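Long-range contacts in hypothetical sugar ABC-transporter sugar binding protein (Arthrobacter globiformis, PDB 7BVT), which binds cyclic alpha-maltosyl-(1→6)-maltose, a cyclic sugar made of glucose units, and probably hands it to an ABC transporter for uptake: residues G26-V30 / S56-I60; T39-F44 / W328-M334; G143-T149 / F275-Q281; G227-Q232 / V398-L402. All blocks are in the same frame, centred on the assembly; numbering follows the deposited sequence.

Interaction 1. Residues G26-V30 / S56-I60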
loop_
_atom_site.group_PDB
_atom_site.type_symbol
_atom_site.label_atom_id
_atom_site.label_comp_id
_atom_site.label_asym_id
_atom_site.label_seq_id
_atom_site.Cartn_x
_atom_site.Cartn_y
_atom_site.Cartn_z
ATOM N N GLY A 26 25.125 -26.260 -17.244
ATOM C CA GLY A 26 25.049 -24.946 -16.503
ATOM C C GLY A 26 23.621 -24.631 -16.062
ATOM O O GLY A 26 22.679 -25.334 -16.424
ATOM N N PRO A 27 23.407 -23.613 -15.208
ATOM C CA PRO A 27 22.062 -23.334 -14.679
ATOM C C PRO A 27 21.038 -22.801 -15.692
ATOM O O PRO A 27 21.394 -22.303 -16.742
ATOM C CB PRO A 27 22.329 -22.279 -13.602
ATOM C CG PRO A 27 23.598 -21.597 -14.087
ATOM C CD PRO A 27 24.438 -22.733 -14.641
ATOM N N VAL A 28 19.754 -22.916 -15.363
ATOM C CA VAL A 28 18.691 -22.190 -16.108
ATOM C C VAL A 28 18.865 -20.698 -15.779
ATOM O O VAL A 28 18.901 -20.360 -14.561
ATOM C CB VAL A 28 17.279 -22.679 -15.728
ATOM C CG1 VAL A 28 16.184 -21.858 -16.431
ATOM C CG2 VAL A 28 17.090 -24.169 -15.980
ATOM N N GLU A 29 18.994 -19.853 -16.797
ATOM C CA GLU A 29 19.198 -18.394 -16.622
ATOM C C GLU A 29 17.825 -17.748 -16.491
ATOM O O GLU A 29 16.972 -18.006 -17.335
ATOM C CB GLU A 29 19.965 -17.806 -17.804
ATOM C CG GLU A 29 21.281 -18.529 -18.041
ATOM C CD GLU A 29 22.399 -18.167 -17.082
ATOM O OE1 GLU A 29 22.259 -17.137 -16.376
ATOM O OE2 GLU A 29 23.429 -18.907 -17.045
ATOM N N VAL A 30 17.618 -16.991 -15.426
ATOM C CA VAL A 30 16.324 -16.354 -15.102
ATOM C C VAL A 30 16.618 -14.871 -14.890
ATOM O O VAL A 30 17.444 -14.506 -14.043
ATOM C CB VAL A 30 15.695 -17.039 -13.871
ATOM C CG1 VAL A 30 14.496 -16.274 -13.315
ATOM C CG2 VAL A 30 15.286 -18.472 -14.159
ATOM N N SER A 56 23.019 -24.808 -8.003
ATOM C CA SER A 56 23.586 -24.710 -9.369
ATOM C C SER A 56 22.554 -25.005 -10.452
ATOM O O SER A 56 22.980 -25.168 -11.605
ATOM C CB SER A 56 24.784 -25.664 -9.455
ATOM O OG SER A 56 25.829 -25.096 -8.688
ATOM N N ASP A 57 21.262 -25.005 -10.146
ATOM C CA ASP A 57 20.171 -25.309 -11.111
ATOM C C ASP A 57 19.595 -24.049 -11.732
ATOM O O ASP A 57 19.122 -24.145 -12.884
ATOM C CB ASP A 57 19.041 -26.076 -10.446
ATOM C CG ASP A 57 19.550 -27.375 -9.888
ATOM O OD1 ASP A 57 20.104 -28.119 -10.692
ATOM O OD2 ASP A 57 19.451 -27.557 -8.667
ATOM N N VAL A 58 19.637 -22.920 -11.011
ATOM C CA VAL A 58 19.077 -21.624 -11.468
ATOM C C VAL A 58 20.114 -20.549 -11.194
ATOM O O VAL A 58 20.687 -20.539 -10.093
ATOM C CB VAL A 58 17.754 -21.331 -10.746
ATOM C CG1 VAL A 58 17.122 -20.033 -11.216
ATOM C CG2 VAL A 58 16.788 -22.474 -10.891
ATOM N N ARG A 59 20.281 -19.615 -12.139
ATOM C CA ARG A 59 21.082 -18.392 -11.932
ATOM C C ARG A 59 20.169 -17.198 -12.221
ATOM O O ARG A 59 19.637 -17.110 -13.364
ATOM C CB ARG A 59 22.323 -18.340 -12.828
ATOM C CG ARG A 59 23.035 -16.996 -12.824
ATOM C CD ARG A 59 24.463 -17.030 -13.383
ATOM N NE ARG A 59 25.180 -15.775 -13.079
ATOM C CZ ARG A 59 25.669 -15.432 -11.873
ATOM N NH1 ARG A 59 25.546 -16.243 -10.829
ATOM N NH2 ARG A 59 26.287 -14.274 -11.710
ATOM N N ILE A 60 20.001 -16.360 -11.196
ATOM C CA ILE A 60 19.166 -15.138 -11.254
ATOM C C ILE A 60 20.072 -13.988 -11.689
ATOM O O ILE A 60 21.139 -13.791 -11.056
ATOM C CB ILE A 60 18.515 -14.821 -9.895
ATOM C CG1 ILE A 60 17.501 -15.901 -9.474
ATOM C CG2 ILE A 60 17.906 -13.409 -9.944
ATOM C CD1 ILE A 60 16.237 -15.946 -10.306
HETATM O O HOH W 1 20.568 -15.409 -15.585
#
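Val28 to Val30 and Val58 to Ile60 run as neighbouring parallel strands, their short axes 4.8 Å apart at the closest point and 24° away from parallel. Three backbone hydrogen bonds join them: Val28 N gives to Asp57 O at 2.8 Å, Arg59 N to Val28 O at 2.9 Å, and Val30 N to Arg59 O at 2.9 Å. At the entry to the pair, the Pro27 ring lies alongside Arg59, its CG 3.7 Å from Arg59 CB; having no N-H to offer, proline suits a place just before the first strand bond. Strand 28-34, helix 38-53 and strand 58-64 form a beta-alpha-beta unit, the building block of the alpha/beta lobes in solute-binding proteins, and this contact is the strand pairing that closes it. On the face carrying the valines and Ile60, branched aliphatic chains suit the extended backbone and the apolar cover. Val30 sends one methyl to each neighbour, CG2 to Val58 CG1 at 3.8 Å and CG1 to Ile60 CD1 at 3.5 Å, a tight carbon pair. Ile60 makes that second touch because its chain bends at chi2 (-69°), turning CD1 back along Val30. Ala311 of helix 306-319 packs on Val28, Val30 and Val58, while Tyr51 of helix 38-53 touches Val58 and Ile60. The other face is polar: Glu29 OE1 rests beside the extended aliphatic stem of Arg59, 3.6 Å from Arg59 CG, with the carboxylate and guanidinium steeply inclined to each other. One water donates to both Glu29 OE1 and Arg59 O, so the carbonyl of Arg59 receives two hydrogens.

Interaction 2. Residues T39-F44 / W328-M334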
loop_
_atom_site.group_PDB
_atom_site.type_symbol
_atom_site.label_atom_id
_atom_site.label_comp_id
_atom_site.label_asym_id
_atom_site.label_seq_id
_atom_site.Cartn_x
_atom_site.Cartn_y
_atom_site.Cartn_z
ATOM N N THR A 39 19.270 1.069 -0.397
ATOM C CA THR A 39 19.257 -0.019 0.612
ATOM C C THR A 39 18.486 -1.215 0.054
ATOM O O THR A 39 18.954 -2.362 0.196
ATOM C CB THR A 39 18.625 0.553 1.889
ATOM O OG1 THR A 39 19.615 1.475 2.350
ATOM C CG2 THR A 39 18.258 -0.499 2.918
ATOM N N ASN A 40 17.309 -0.948 -0.508
ATOM C CA ASN A 40 16.391 -2.013 -0.989
ATOM C C ASN A 40 17.085 -2.796 -2.118
ATOM O O ASN A 40 17.051 -4.050 -2.087
ATOM C CB ASN A 40 15.060 -1.433 -1.449
ATOM C CG ASN A 40 14.169 -1.009 -0.293
ATOM O OD1 ASN A 40 14.456 -1.252 0.870
ATOM N ND2 ASN A 40 13.059 -0.363 -0.626
ATOM N N ALA A 41 17.715 -2.123 -3.072
ATOM C CA ALA A 41 18.388 -2.777 -4.197
ATOM C C ALA A 41 19.629 -3.509 -3.669
ATOM O O ALA A 41 19.879 -4.664 -4.092
ATOM C CB ALA A 41 18.699 -1.788 -5.281
ATOM N N ASP A 42 20.379 -2.911 -2.743
ATOM C CA ASP A 42 21.533 -3.627 -2.128
ATOM C C ASP A 42 21.053 -4.894 -1.418
ATOM O O ASP A 42 21.708 -5.963 -1.530
ATOM C CB ASP A 42 22.275 -2.773 -1.091
ATOM C CG ASP A 42 22.972 -1.567 -1.675
ATOM O OD1 ASP A 42 23.163 -1.525 -2.907
ATOM O OD2 ASP A 42 23.262 -0.658 -0.872
ATOM N N ALA A 43 19.968 -4.806 -0.667
ATOM C CA ALA A 43 19.423 -5.976 0.060
ATOM C C ALA A 43 19.031 -7.058 -0.960
ATOM O O ALA A 43 19.245 -8.259 -0.684
ATOM C CB ALA A 43 18.221 -5.569 0.889
ATOM N N PHE A 44 18.354 -6.655 -2.019
ATOM C CA PHE A 44 17.855 -7.620 -3.012
ATOM C C PHE A 44 19.027 -8.281 -3.723
ATOM O O PHE A 44 19.021 -9.482 -3.885
ATOM C CB PHE A 44 16.936 -6.966 -4.030
ATOM C CG PHE A 44 16.279 -7.966 -4.931
ATOM C CD1 PHE A 44 15.462 -8.956 -4.360
ATOM C CD2 PHE A 44 16.561 -8.026 -6.280
ATOM C CE1 PHE A 44 14.846 -9.888 -5.161
ATOM C CE2 PHE A 44 15.927 -8.944 -7.092
ATOM C CZ PHE A 44 15.067 -9.891 -6.531
ATOM N N TRP A 328 14.892 -10.085 4.997
ATOM C CA TRP A 328 14.551 -9.036 4.009
ATOM C C TRP A 328 13.744 -7.882 4.647
ATOM O O TRP A 328 14.048 -6.693 4.358
ATOM C CB TRP A 328 13.733 -9.712 2.897
ATOM C CG TRP A 328 13.041 -8.832 1.913
ATOM C CD1 TRP A 328 11.689 -8.751 1.801
ATOM C CD2 TRP A 328 13.583 -8.024 0.865
ATOM N NE1 TRP A 328 11.350 -7.931 0.776
ATOM C CE2 TRP A 328 12.490 -7.493 0.153
ATOM C CE3 TRP A 328 14.877 -7.715 0.409
ATOM C CZ2 TRP A 328 12.638 -6.676 -0.958
ATOM C CZ3 TRP A 328 15.024 -6.878 -0.670
ATOM C CH2 TRP A 328 13.915 -6.362 -1.354
ATOM N N SER A 329 12.708 -8.195 5.407
ATOM C CA SER A 329 11.841 -7.192 6.062
ATOM C C SER A 329 12.702 -6.395 7.055
ATOM O O SER A 329 12.698 -5.155 7.008
ATOM C CB SER A 329 10.676 -7.871 6.744
ATOM O OG SER A 329 9.906 -8.611 5.784
ATOM N N LYS A 330 13.475 -7.105 7.869
ATOM C CA LYS A 330 14.299 -6.418 8.899
ATOM C C LYS A 330 15.198 -5.372 8.238
ATOM O O LYS A 330 15.290 -4.249 8.743
ATOM C CB LYS A 330 15.211 -7.379 9.646
ATOM C CG LYS A 330 14.563 -8.241 10.716
ATOM C CD LYS A 330 15.649 -9.161 11.247
ATOM C CE LYS A 330 15.285 -10.016 12.422
ATOM N NZ LYS A 330 16.430 -10.902 12.741
ATOM N N GLU A 331 15.863 -5.745 7.168
ATOM C CA GLU A 331 16.908 -4.910 6.553
ATOM C C GLU A 331 16.306 -3.842 5.657
ATOM O O GLU A 331 16.991 -2.818 5.459
ATOM C CB GLU A 331 17.974 -5.808 5.948
ATOM C CG GLU A 331 17.745 -6.343 4.574
ATOM C CD GLU A 331 18.746 -7.477 4.285
ATOM O OE1 GLU A 331 19.603 -7.751 5.167
ATOM O OE2 GLU A 331 18.654 -8.138 3.212
ATOM N N THR A 332 15.078 -3.994 5.140
ATOM C CA THR A 332 14.516 -2.959 4.240
ATOM C C THR A 332 13.513 -2.037 4.988
ATOM O O THR A 332 13.167 -1.016 4.437
ATOM C CB THR A 332 13.794 -3.609 3.051
ATOM O OG1 THR A 332 12.744 -4.372 3.657
ATOM C CG2 THR A 332 14.716 -4.452 2.187
ATOM N N GLY A 333 13.027 -2.449 6.145
ATOM C CA GLY A 333 11.922 -1.757 6.848
ATOM C C GLY A 333 10.565 -1.993 6.193
ATOM O O GLY A 333 9.582 -1.300 6.532
ATOM N N MET A 334 10.512 -2.922 5.256
ATOM C CA MET A 334 9.227 -3.300 4.618
ATOM C C MET A 334 8.549 -4.334 5.491
ATOM O O MET A 334 9.176 -5.022 6.281
ATOM C CB MET A 334 9.404 -3.759 3.163
ATOM C CG MET A 334 10.011 -2.643 2.372
ATOM S SD MET A 334 9.978 -2.723 0.589
ATOM C CE MET A 334 11.253 -3.952 0.462
HETATM O O HOH W 2 14.674 0.714 2.693
#
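Trp328 pushes the six-membered end of its indole against the helix of Thr39 to Phe44, its CZ3 lying 3.8 Å from Ala43 CB and 3.9 Å from Phe44 CB. With CG anti to the backbone N (chi1 168°), the ring reaches across the gap and brings its edge up to Phe44 N, which lies in the ring plane but gives its hydrogen to Asn40 O within its own helix. Alanine suits position 43 because its single methyl fits among three neighbours: the indole, Thr332 CG2, and the carboxylate of Glu331, whose OE2 is 3.5 Å from Ala43 CB. Thr332 holds together the end of the other helix. Its CG2 lies over one face of the Trp328 ring, toward the rim, while its hydroxyl donates to Trp328 O at 2.8 Å and accepts from Met334 N at 3.1 Å, an ST turn where the helix ends and Gly333 takes up positive phi. Asn40 crosses Thr332 at about a right angle, its OD1 3.3 Å from Thr332 CB. That same oxygen takes a hydrogen from a water which also donates to Thr332 O, so one water ties the amide oxygen to the end of the second helix. Asn40 ND2 meets Met334 SD at a looser 4.1 Å. Around the indole, Phe319 and Trp36 add edge-to-face partners, extending the aromatic packing. The Asn40 side chain comes within about 6 Å of a bound glucose, though Asn40 is not one of the pocket residues. With 150° between their directions, the short segments make a near-antiparallel helix pair beside the sugar site, built from distant parts of the sequence.

Interaction 3. Residues G143-T149 / F275-Q281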
loop_
_atom_site.group_PDB
_atom_site.type_symbol
_atom_site.label_atom_id
_atom_site.label_comp_id
_atom_site.label_asym_id
_atom_site.label_seq_id
_atom_site.Cartn_x
_atom_site.Cartn_y
_atom_site.Cartn_z
ATOM N N GLY A 143 -0.669 4.139 8.136
ATOM C CA GLY A 143 -0.813 4.251 9.579
ATOM C C GLY A 143 -1.004 5.687 9.971
ATOM O O GLY A 143 -0.959 6.590 9.128
ATOM N N TYR A 144 -1.183 5.883 11.251
ATOM C CA TYR A 144 -1.327 7.245 11.816
ATOM C C TYR A 144 0.002 7.650 12.422
ATOM O O TYR A 144 0.516 6.935 13.258
ATOM C CB TYR A 144 -2.452 7.229 12.858
ATOM C CG TYR A 144 -2.682 8.541 13.558
ATOM C CD1 TYR A 144 -3.447 9.516 12.960
ATOM C CD2 TYR A 144 -2.131 8.811 14.796
ATOM C CE1 TYR A 144 -3.681 10.753 13.568
ATOM C CE2 TYR A 144 -2.333 10.039 15.404
ATOM C CZ TYR A 144 -3.071 11.016 14.777
ATOM O OH TYR A 144 -3.312 12.190 15.427
ATOM N N MET A 145 0.507 8.785 11.996
ATOM C CA MET A 145 1.747 9.364 12.596
ATOM C C MET A 145 1.404 10.719 13.186
ATOM O O MET A 145 0.543 11.419 12.678
ATOM C CB MET A 145 2.843 9.555 11.563
ATOM C CG MET A 145 3.610 8.360 11.235
ATOM S SD MET A 145 5.162 8.893 10.398
ATOM C CE MET A 145 5.897 7.261 10.278
ATOM N N TYR A 146 2.061 11.066 14.281
ATOM C CA TYR A 146 1.771 12.334 14.949
ATOM C C TYR A 146 3.041 12.896 15.555
ATOM O O TYR A 146 3.995 12.156 15.833
ATOM C CB TYR A 146 0.673 12.137 15.986
ATOM C CG TYR A 146 1.052 11.344 17.198
ATOM C CD1 TYR A 146 1.105 9.959 17.205
ATOM C CD2 TYR A 146 1.315 12.005 18.404
ATOM C CE1 TYR A 146 1.452 9.240 18.344
ATOM C CE2 TYR A 146 1.585 11.293 19.552
ATOM C CZ TYR A 146 1.703 9.911 19.527
ATOM O OH TYR A 146 2.017 9.225 20.691
ATOM N N ASN A 147 2.955 14.180 15.851
ATOM C CA ASN A 147 4.092 14.958 16.405
ATOM C C ASN A 147 3.889 15.058 17.918
ATOM O O ASN A 147 2.968 15.767 18.355
ATOM C CB ASN A 147 4.152 16.302 15.727
ATOM C CG ASN A 147 5.260 17.222 16.209
ATOM O OD1 ASN A 147 5.663 17.126 17.361
ATOM N ND2 ASN A 147 5.715 18.072 15.318
ATOM N N LYS A 148 4.740 14.385 18.693
ATOM C CA LYS A 148 4.519 14.315 20.145
ATOM C C LYS A 148 4.741 15.707 20.746
ATOM O O LYS A 148 4.034 16.061 21.711
ATOM C CB LYS A 148 5.463 13.289 20.780
ATOM C CG LYS A 148 5.310 11.862 20.285
ATOM C CD LYS A 148 5.916 10.872 21.302
ATOM C CE LYS A 148 6.045 9.466 20.744
ATOM N NZ LYS A 148 6.614 8.560 21.766
ATOM N N THR A 149 5.714 16.469 20.244
ATOM C CA THR A 149 6.036 17.794 20.839
ATOM C C THR A 149 4.829 18.722 20.651
ATOM O O THR A 149 4.400 19.400 21.628
ATOM C CB THR A 149 7.276 18.418 20.207
ATOM O OG1 THR A 149 8.270 17.412 20.479
ATOM C CG2 THR A 149 7.563 19.802 20.781
ATOM N N PHE A 275 11.346 15.621 13.778
ATOM C CA PHE A 275 10.726 15.887 15.106
ATOM C C PHE A 275 10.424 14.540 15.773
ATOM O O PHE A 275 10.621 13.529 15.078
ATOM C CB PHE A 275 9.486 16.799 14.993
ATOM C CG PHE A 275 8.461 16.337 13.980
ATOM C CD1 PHE A 275 7.572 15.314 14.295
ATOM C CD2 PHE A 275 8.467 16.815 12.683
ATOM C CE1 PHE A 275 6.661 14.854 13.348
ATOM C CE2 PHE A 275 7.576 16.336 11.735
ATOM C CZ PHE A 275 6.671 15.356 12.077
ATOM N N GLU A 276 10.044 14.546 17.057
ATOM C CA GLU A 276 9.678 13.372 17.875
ATOM C C GLU A 276 8.305 12.929 17.375
ATOM O O GLU A 276 7.302 13.559 17.694
ATOM C CB GLU A 276 9.677 13.632 19.370
ATOM C CG GLU A 276 9.277 12.442 20.242
ATOM C CD GLU A 276 10.363 11.420 20.576
ATOM O OE1 GLU A 276 11.549 11.690 20.234
ATOM O OE2 GLU A 276 10.034 10.343 21.185
ATOM N N PHE A 277 8.289 11.864 16.591
ATOM C CA PHE A 277 7.018 11.314 16.065
ATOM C C PHE A 277 6.617 10.063 16.825
ATOM O O PHE A 277 7.454 9.263 17.315
ATOM C CB PHE A 277 7.132 11.070 14.568
ATOM C CG PHE A 277 7.992 9.915 14.146
ATOM C CD1 PHE A 277 9.343 10.099 13.935
ATOM C CD2 PHE A 277 7.445 8.659 13.916
ATOM C CE1 PHE A 277 10.141 9.045 13.532
ATOM C CE2 PHE A 277 8.244 7.612 13.518
ATOM C CZ PHE A 277 9.589 7.794 13.339
ATOM N N GLY A 278 5.304 9.835 16.836
ATOM C CA GLY A 278 4.659 8.616 17.311
ATOM C C GLY A 278 3.863 7.966 16.181
ATOM O O GLY A 278 3.674 8.613 15.119
ATOM N N THR A 279 3.501 6.722 16.388
ATOM C CA THR A 279 2.733 5.978 15.376
ATOM C C THR A 279 1.602 5.267 16.082
ATOM O O THR A 279 1.661 4.967 17.307
ATOM C CB THR A 279 3.633 5.017 14.585
ATOM O OG1 THR A 279 4.037 4.002 15.508
ATOM C CG2 THR A 279 4.799 5.696 13.919
ATOM N N ALA A 280 0.542 4.958 15.344
ATOM C CA ALA A 280 -0.566 4.169 15.874
ATOM C C ALA A 280 -1.377 3.569 14.741
ATOM O O ALA A 280 -1.208 4.017 13.581
ATOM C CB ALA A 280 -1.499 5.030 16.702
ATOM N N GLN A 281 -2.190 2.608 15.126
ATOM C CA GLN A 281 -3.289 2.115 14.277
ATOM C C GLN A 281 -4.060 3.328 13.741
ATOM O O GLN A 281 -4.271 4.316 14.485
ATOM C CB GLN A 281 -4.157 1.175 15.120
ATOM C CG GLN A 281 -5.421 0.704 14.421
ATOM C CD GLN A 281 -6.226 -0.243 15.263
ATOM O OE1 GLN A 281 -6.296 -1.443 14.973
ATOM N NE2 GLN A 281 -6.794 0.269 16.343
#
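Tyr146 lays its ring over Gly278, with Tyr146 CE1 only 3.4 Å from Gly278 CA, and this is the tight heart of the contact. A side chain at position 278 would run into that ring, which explains the glycine; the ring is put there by a chi1 of 70°, CG standing between the backbone N and carbonyl carbon, and its hydroxyl bonds to Pro158 O. Tyr146 and Gly278 form a hydrogen-bonded antiparallel pair, Gly278 N giving to Tyr146 O at 2.8 Å, and Tyr144 and Ala280 form another. The other face, with Met145, Phe277 and Thr279, is mostly apolar and less close: Met145 lies beside Phe277 in a Met-aromatic contact, with SD 4.9 Å from the ring centroid and obliquely placed, and Met145 CE is 4.1 Å from Thr279 CG2. At the last pair, Asn147 opposite Phe277, the Asn147 amide stacks flat on the Phe275 ring, their planes 2° apart and ND2 over one face, while Asn147 OD1 caps the following helix at Leu150 N. The looser side begins at Lys148 and the exposed Glu276. Lys148 N still holds Glu276 O at 2.9 Å, but the charged ends make only a long salt bridge, Lys148 NZ to Glu276 OE2 at 3.9 Å; the stronger partner of NZ is Glu159. An alanine in place of Lys148 lacks the CE that packs on Gly278 CA and is likely to leave Glu276 and Glu159 without this lysine's charge. The chemistry thus implies that backbone bonds and ring packing fix the strand pair, whereas the long Lys148-Glu276 pair probably adds a weaker tie at its rim.

Interaction 4. Residues G227-Q232 / V398-L402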
loop_
_atom_site.group_PDB
_atom_site.type_symbol
_atom_site.label_atom_id
_atom_site.label_comp_id
_atom_site.label_asym_id
_atom_site.label_seq_id
_atom_site.Cartn_x
_atom_site.Cartn_y
_atom_site.Cartn_z
ATOM N N GLY A 227 -20.031 5.164 2.694
ATOM C CA GLY A 227 -19.268 6.147 1.906
ATOM C C GLY A 227 -19.491 7.568 2.371
ATOM O O GLY A 227 -18.552 8.355 2.402
ATOM N N ALA A 228 -20.755 7.958 2.615
ATOM C CA ALA A 228 -21.064 9.330 3.072
ATOM C C ALA A 228 -20.486 9.551 4.479
ATOM O O ALA A 228 -19.972 10.640 4.710
ATOM C CB ALA A 228 -22.567 9.545 3.096
ATOM N N GLU A 229 -20.467 8.536 5.318
ATOM C CA GLU A 229 -19.861 8.666 6.680
ATOM C C GLU A 229 -18.367 9.007 6.506
ATOM O O GLU A 229 -17.844 9.928 7.156
ATOM C CB GLU A 229 -20.010 7.363 7.461
ATOM C CG GLU A 229 -19.611 7.515 8.904
ATOM C CD GLU A 229 -19.672 6.248 9.731
ATOM O OE1 GLU A 229 -20.339 5.299 9.303
ATOM O OE2 GLU A 229 -19.024 6.257 10.843
ATOM N N ALA A 230 -17.675 8.303 5.618
ATOM C CA ALA A 230 -16.229 8.522 5.420
ATOM C C ALA A 230 -16.009 9.895 4.795
ATOM O O ALA A 230 -15.086 10.616 5.199
ATOM C CB ALA A 230 -15.607 7.401 4.589
ATOM N N LEU A 231 -16.759 10.257 3.749
ATOM C CA LEU A 231 -16.547 11.592 3.114
ATOM C C LEU A 231 -16.982 12.733 4.059
ATOM O O LEU A 231 -16.330 13.794 4.060
ATOM C CB LEU A 231 -17.270 11.648 1.757
ATOM C CG LEU A 231 -17.009 12.948 0.977
ATOM C CD1 LEU A 231 -15.539 13.230 0.785
ATOM C CD2 LEU A 231 -17.745 12.940 -0.372
ATOM N N GLN A 232 -18.016 12.539 4.863
ATOM C CA GLN A 232 -18.467 13.578 5.835
ATOM C C GLN A 232 -17.371 13.790 6.871
ATOM O O GLN A 232 -17.157 14.941 7.310
ATOM C CB GLN A 232 -19.752 13.140 6.518
ATOM C CG GLN A 232 -20.392 14.272 7.324
ATOM C CD GLN A 232 -20.862 15.381 6.408
ATOM O OE1 GLN A 232 -21.729 15.157 5.526
ATOM N NE2 GLN A 232 -20.309 16.576 6.579
ATOM N N VAL A 398 -21.344 16.598 0.029
ATOM C CA VAL A 398 -20.952 15.169 0.203
ATOM C C VAL A 398 -21.843 14.282 -0.700
ATOM O O VAL A 398 -21.339 13.410 -1.442
ATOM C CB VAL A 398 -21.118 14.820 1.688
ATOM C CG1 VAL A 398 -21.150 13.318 1.902
ATOM C CG2 VAL A 398 -20.058 15.539 2.534
ATOM N N ASP A 399 -23.162 14.447 -0.639
ATOM C CA ASP A 399 -24.091 13.590 -1.428
ATOM C C ASP A 399 -23.876 13.783 -2.935
ATOM O O ASP A 399 -23.842 12.751 -3.669
ATOM C CB ASP A 399 -25.531 13.905 -1.049
ATOM C CG ASP A 399 -25.923 13.257 0.259
ATOM O OD1 ASP A 399 -25.054 12.602 0.875
ATOM O OD2 ASP A 399 -27.100 13.397 0.645
ATOM N N ASP A 400 -23.674 15.013 -3.393
ATOM C CA ASP A 400 -23.508 15.268 -4.852
ATOM C C ASP A 400 -22.141 14.752 -5.318
ATOM O O ASP A 400 -22.048 14.232 -6.456
ATOM C CB ASP A 400 -23.653 16.741 -5.206
ATOM C CG ASP A 400 -25.061 17.291 -5.128
ATOM O OD1 ASP A 400 -26.014 16.511 -5.085
ATOM O OD2 ASP A 400 -25.145 18.518 -5.146
ATOM N N ALA A 401 -21.111 14.814 -4.469
ATOM C CA ALA A 401 -19.759 14.371 -4.882
ATOM C C ALA A 401 -19.779 12.839 -4.942
ATOM O O ALA A 401 -19.147 12.246 -5.846
ATOM C CB ALA A 401 -18.703 14.943 -3.949
ATOM N N LEU A 402 -20.462 12.149 -4.036
ATOM C CA LEU A 402 -20.476 10.674 -4.102
ATOM C C LEU A 402 -21.276 10.193 -5.325
ATOM O O LEU A 402 -20.872 9.190 -5.941
ATOM C CB LEU A 402 -21.017 10.046 -2.819
ATOM C CG LEU A 402 -20.016 10.085 -1.669
ATOM C CD1 LEU A 402 -20.718 9.935 -0.362
ATOM C CD2 LEU A 402 -18.955 9.003 -1.850
#
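Leu231, Ala228 and Gly227 supply the apolar part of the contact from one helix, and Val398, Ala401 and Leu402 supply it from the other. Leu231 carries much of it through one methyl: CD2 is 3.9 Å from Leu402 CG, 4.1 Å from Val398 CG1 and 4.2 Å from Ala401 CB. A chi1 of -175° swings its branch toward the second helix, where Leu231 and Leu402 run alongside one another, pointing opposite ways. Leu402 in turn drops CD1 onto the neighbouring backbone, 3.5 Å from Ala228 CA and 3.8 Å from Gly227 C. Small residues suit that place, since alanine and glycine let the leucine methyl come down to the helix surface itself. Helices 225-239 and 398-415 meet here with their short axes 10.0 Å apart and their directions 118° from each other, a steeply crossed pair in the lobe far from the N-terminal strand of this two-lobed solute-binding fold. Ile388 of helix 377-392 packs on both leucines, and Phe201 of helix 195-207 also touches Leu231. No hydrogen bond crosses the contact; Gln232 brings a polar side chain to its margin. Its chain, bent at chi2, crosses Val398 at about a right angle and sets OE1 3.4 Å from Val398 CG2, an oxygen against a methyl; NE2 meanwhile donates to Asp236 OD1 one turn further along its own helix. A serine in place of Gln232 would probably leave the methyl Val398 CG2 without the chain packed across it and Asp236 without that donor. The other methyl of this beta-branched residue, Val398 CG1, lies 4.1 Å from Ala228 O, as near as it is to Leu231 CD2.

How the interactions relate
Helix 38-53, which carries one side of interaction 2, connects the two strands paired in interaction 1; the centres of these contacts are about 23 Å apart, yet their nearest atoms come within about 6 Å. Interactions 1 and 3 reach one mixed sheet from opposite sides of the chain's centre, about 46 Å between centres. Interactions 2 and 3 also lie about 23 Å apart by centres, about 10 Å by nearest atoms. Interaction 4 is a separate helical contact, about 28 Å from interaction 3 and about 54 Å from interaction 1, centre to centre. Interaction 2 approaches the sugar through Asn40; in interaction 3, Gly143 is about 9 Å from a bound glucose and directly follows Leu142, a residue of the pocket.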